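IWS1 (Encephalitozoon cuniculi, PDB 2XPP) probably acts as a nuclear transcription factor in RNA polymerase II regulation and carries a helical domain of the TFIIS N-terminal type. Local coordinates at residues G61-I66 and V102-G107; A52-L57 and K92-H97. All blocks are in the same frame, centred on the assembly; numbering follows the deposited sequence.

Followed from the N terminus, the chain first supplies 52-57, leading into helix 54-59, and then 61-66, the start of helix 62-70. Their partners come later in the same order: 92-97, the loop after helix 81-92, and 102-107, where helix 98-104 gives way to helix 106-115. Each contact closes a loop of about 35 residues that takes in all or nearly all of helix 81-92, and because their segments alternate, the two loops cross instead of nesting. Interaction 2 ties helix 54-59 to the 92-97 loop; interaction 1 ties helix 62-70 to the next helix junction. They meet where Leu63 packs on Ile96 and Ile66 on Met94, joining both into one core.

Interaction 1: G61-I66 and V102-G107; sequences GILDEI and VTSGVG
Thr103 faces Asp64 through water: one molecule donates to Asp64 OD1 and also bonds Thr103 OG1, a hydroxyl that stays tied to its own helix at Glu99 O. Partly exposed, Asp64 suits this border by offering an acceptor to two waters. Ser104 touches directly. Its CB presses on Leu63 CB at 3.5 Å, tighter than usual for two carbons, and Asp64 OD1 rests 3.3 Å from Ser104 CA; a small residue suits so close an approach. A chi1 of 73° turns OG back over its own main chain, where it bonds His100 O and accepts from Val106 N at 3.1 Å, an ST turn bridging the two helices. A second water donates to Ser104 O at 2.6 Å and, weakly, to Asp64 OD1. Gly105 leaves helical geometry with positive phi, which glycine tolerates easily. Val106 then brings CG1 within 4.1 Å of Leu63 CB, the branched side chains crossing at a slant; both are buried, hence apolar, and Leu91 and Leu58 also touch Leu63. The contact thus joins an apolar interior to a water-bridged border: solvent links the carboxylate across, and the serine hydroxyl spends its bonds on backbone at His100 O and Val106 N.

Interaction 2: A52-L57 and K92-H97; sequences ALQESL and KTMKIH
Gln54 spans the gap between helix 54-59 and the 92-97 loop, and its amide meets the loop backbone with both ends. OE1 accepts from Lys95 N at 2.9 Å, with an N-H...O angle of 161°; the donor lies well above the carbonyl plane, 52° out of it. On the other side of CD, NE2 gives a weak bond to Thr93 O at 3.4 Å. The extended chain, CG anti to the backbone N (chi1 -173°), carries the amide across to lie against Met94, with CD 3.6 Å from Met94 CA and NE2 3.7 Å from Met94 CG. Glutamine suits this place because its amide both donates and accepts, matching a peptide carbonyl and a peptide N-H two residues apart. Met94 brings a flexible, apolar side chain against it, running inward to Ile66 of helix 62-70, and Leu57 continues the buried side by packing on Ile62.

The outer side is looser. Glu55 and Lys95 are exposed, and Glu55 OE2 reaches Lys95 O only through a water, which donates to the carboxylate at 2.5 Å and to the carbonyl at 2.7 Å. Lys95 lays its CB and CG beside Gln54 OE1, while the long chain beyond leads its ammonium group away, as suits a lysine at the surface; its backbone forms the centre of an inverse gamma turn. Another water donates to both Gln54 OE1 and Thr93 O, adding a solvent link at the margin of the amide. Gln54 OE1 therefore takes two donors, one peptide and one water, and the helix holds the loop through a side-chain amide on backbone groups: the contact depends on the path of the main chain more than on charge pairing.

Interaction 1: G61-I66 and V102-G107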
# COMPACT_ATOMS: atom_id res chain seq x y z
N GLY A 61 10.93 -4.77 2.76
CA GLY A 61 10.06 -3.61 3.09
C GLY A 61 9.29 -3.06 1.91
O GLY A 61 8.93 -1.87 1.88
N ILE A 62 8.95 -3.92 0.95
CA ILE A 62 8.28 -3.43 -0.26
C ILE A 62 6.90 -2.83 0.11
O ILE A 62 6.32 -2.06 -0.69
CB ILE A 62 8.12 -4.53 -1.36
CG1 ILE A 62 7.87 -3.91 -2.76
CG2 ILE A 62 6.97 -5.47 -1.01
CD1 ILE A 62 9.01 -3.07 -3.27
N LEU A 63 6.33 -3.22 1.25
CA LEU A 63 5.06 -2.63 1.64
C LEU A 63 5.16 -1.13 1.81
O LEU A 63 4.13 -0.44 1.63
CB LEU A 63 4.41 -3.30 2.89
CG LEU A 63 4.05 -4.75 2.64
CD1 LEU A 63 3.57 -5.39 3.96
CD2 LEU A 63 2.98 -4.95 1.54
N ASP A 64 6.34 -0.62 2.16
CA ASP A 64 6.56 0.84 2.27
C ASP A 64 6.32 1.52 0.92
O ASP A 64 5.68 2.60 0.87
CB ASP A 64 8.00 1.17 2.71
CG ASP A 64 8.33 0.71 4.13
OD1 ASP A 64 7.48 0.14 4.85
OD2 ASP A 64 9.49 0.94 4.53
N GLU A 65 6.84 0.93 -0.17
CA GLU A 65 6.71 1.54 -1.52
C GLU A 65 5.28 1.37 -2.02
O GLU A 65 4.72 2.28 -2.64
CB GLU A 65 7.68 0.90 -2.53
CG GLU A 65 9.10 1.47 -2.34
CD GLU A 65 9.71 1.11 -1.00
OE1 GLU A 65 9.59 -0.06 -0.53
OE2 GLU A 65 10.32 2.00 -0.38
N ILE A 66 4.68 0.20 -1.74
CA ILE A 66 3.27 -0.00 -2.15
C ILE A 66 2.37 1.05 -1.46
O ILE A 66 1.55 1.71 -2.13
CB ILE A 66 2.79 -1.42 -1.90
CG1 ILE A 66 3.53 -2.36 -2.88
CG2 ILE A 66 1.26 -1.50 -2.18
CD1 ILE A 66 3.32 -3.89 -2.48
N VAL A 102 2.89 -3.81 10.94
CA VAL A 102 3.31 -2.83 11.97
C VAL A 102 4.43 -1.97 11.41
O VAL A 102 4.36 -0.72 11.49
CB VAL A 102 3.66 -3.52 13.27
CG1 VAL A 102 4.29 -2.53 14.28
CG2 VAL A 102 2.40 -4.16 13.86
N THR A 103 5.41 -2.59 10.77
CA THR A 103 6.58 -1.82 10.29
C THR A 103 6.32 -0.88 9.10
O THR A 103 6.93 0.20 8.99
CB THR A 103 7.79 -2.71 9.99
OG1 THR A 103 7.49 -3.50 8.85
CG2 THR A 103 8.12 -3.61 11.19
N SER A 104 5.42 -1.31 8.22
CA SER A 104 5.09 -0.57 7.02
C SER A 104 4.01 0.46 7.19
O SER A 104 4.08 1.50 6.51
CB SER A 104 4.68 -1.48 5.84
OG SER A 104 3.36 -2.04 6.05
N GLY A 105 3.01 0.21 8.05
CA GLY A 105 1.81 1.10 8.12
C GLY A 105 0.90 1.08 6.90
O GLY A 105 0.01 1.94 6.74
N VAL A 106 1.10 0.09 6.04
CA VAL A 106 0.26 0.01 4.82
C VAL A 106 -1.22 -0.18 5.17
O VAL A 106 -2.09 0.25 4.40
CB VAL A 106 0.80 -1.06 3.82
CG1 VAL A 106 0.61 -2.48 4.34
CG2 VAL A 106 0.09 -0.92 2.44
N GLY A 107 -1.51 -0.82 6.33
CA GLY A 107 -2.88 -0.89 6.79
C GLY A 107 -3.58 0.47 6.89
O GLY A 107 -4.80 0.54 6.70
O HOH W 1 8.42 -2.13 6.35
O HOH W 2 5.95 2.92 5.40

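Interaction 2: A52-L57 and K92-H97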
# COMPACT_ATOMS: atom_id res chain seq x y z
N ALA A 52 7.91 -16.43 -6.23
CA ALA A 52 9.31 -16.73 -5.89
C ALA A 52 9.96 -15.49 -5.25
O ALA A 52 10.85 -15.63 -4.40
CB ALA A 52 10.08 -17.15 -7.09
N LEU A 53 9.52 -14.31 -5.66
CA LEU A 53 10.09 -13.06 -5.12
C LEU A 53 9.43 -12.59 -3.82
O LEU A 53 9.93 -11.69 -3.12
CB LEU A 53 9.98 -11.92 -6.12
CG LEU A 53 10.86 -11.86 -7.35
CD1 LEU A 53 10.49 -10.57 -8.07
CD2 LEU A 53 12.32 -11.87 -6.97
N GLN A 54 8.29 -13.19 -3.50
CA GLN A 54 7.40 -12.57 -2.51
C GLN A 54 8.02 -12.35 -1.14
O GLN A 54 7.91 -11.24 -0.55
CB GLN A 54 6.09 -13.37 -2.35
CG GLN A 54 5.10 -12.63 -1.44
CD GLN A 54 3.71 -13.22 -1.52
OE1 GLN A 54 3.26 -13.86 -0.56
NE2 GLN A 54 3.03 -13.06 -2.69
N GLU A 55 8.62 -13.39 -0.60
CA GLU A 55 9.18 -13.27 0.74
C GLU A 55 10.31 -12.27 0.80
O GLU A 55 10.43 -11.55 1.78
CB GLU A 55 9.68 -14.60 1.26
CG GLU A 55 8.59 -15.48 1.84
CD GLU A 55 7.78 -14.79 2.96
OE1 GLU A 55 8.32 -14.52 4.05
OE2 GLU A 55 6.60 -14.51 2.72
N SER A 56 11.17 -12.27 -0.22
CA SER A 56 12.28 -11.31 -0.29
C SER A 56 11.74 -9.90 -0.38
O SER A 56 12.24 -9.00 0.30
CB SER A 56 13.16 -11.56 -1.50
OG SER A 56 13.85 -12.77 -1.39
N LEU A 57 10.71 -9.69 -1.20
CA LEU A 57 10.09 -8.38 -1.31
C LEU A 57 9.54 -7.90 0.05
O LEU A 57 9.76 -6.75 0.45
CB LEU A 57 9.01 -8.38 -2.40
CG LEU A 57 9.50 -8.46 -3.84
CD1 LEU A 57 8.31 -8.76 -4.72
CD2 LEU A 57 10.16 -7.15 -4.27
N LYS A 92 -3.60 -8.30 -1.96
CA LYS A 92 -4.50 -9.40 -1.63
C LYS A 92 -3.78 -10.74 -1.79
O LYS A 92 -4.11 -11.75 -1.09
CB LYS A 92 -5.73 -9.39 -2.55
CG LYS A 92 -6.71 -10.44 -2.25
CD LYS A 92 -7.96 -10.15 -3.06
CE LYS A 92 -8.56 -11.39 -3.64
NZ LYS A 92 -9.78 -10.99 -4.41
N THR A 93 -2.80 -10.76 -2.69
CA THR A 93 -2.09 -12.00 -3.04
C THR A 93 -0.91 -12.31 -2.12
O THR A 93 -0.35 -13.40 -2.21
CB THR A 93 -1.55 -12.03 -4.50
OG1 THR A 93 -0.42 -11.17 -4.64
CG2 THR A 93 -2.63 -11.67 -5.55
N MET A 94 -0.53 -11.36 -1.28
CA MET A 94 0.69 -11.49 -0.46
C MET A 94 0.44 -12.09 0.92
O MET A 94 -0.60 -11.79 1.56
CB MET A 94 1.35 -10.11 -0.32
CG MET A 94 1.97 -9.69 -1.61
SD MET A 94 2.54 -8.00 -1.46
CE MET A 94 3.81 -7.98 -2.70
N LYS A 95 1.37 -12.93 1.40
CA LYS A 95 1.23 -13.54 2.73
C LYS A 95 1.75 -12.54 3.78
O LYS A 95 2.85 -12.69 4.31
CB LYS A 95 1.98 -14.87 2.82
CG LYS A 95 1.37 -15.93 1.93
CD LYS A 95 1.98 -17.31 2.09
CE LYS A 95 1.39 -18.29 1.08
NZ LYS A 95 1.95 -19.70 1.15
N ILE A 96 0.88 -11.58 4.10
CA ILE A 96 1.19 -10.43 4.97
C ILE A 96 0.80 -10.71 6.41
O ILE A 96 -0.34 -11.09 6.71
CB ILE A 96 0.53 -9.17 4.40
CG1 ILE A 96 1.22 -8.77 3.08
CG2 ILE A 96 0.58 -8.05 5.39
CD1 ILE A 96 0.44 -7.69 2.26
N HIS A 97 1.76 -10.53 7.32
CA HIS A 97 1.55 -10.91 8.69
C HIS A 97 1.72 -9.69 9.57
O HIS A 97 2.10 -8.61 9.09
CB HIS A 97 2.50 -12.06 9.11
CG HIS A 97 2.33 -13.31 8.29
ND1 HIS A 97 1.09 -13.78 7.87
CD2 HIS A 97 3.24 -14.17 7.78
CE1 HIS A 97 1.26 -14.88 7.16
NE2 HIS A 97 2.55 -15.15 7.09
O HOH W 3 1.34 -16.03 -1.55
O HOH W 4 5.07 -14.13 4.72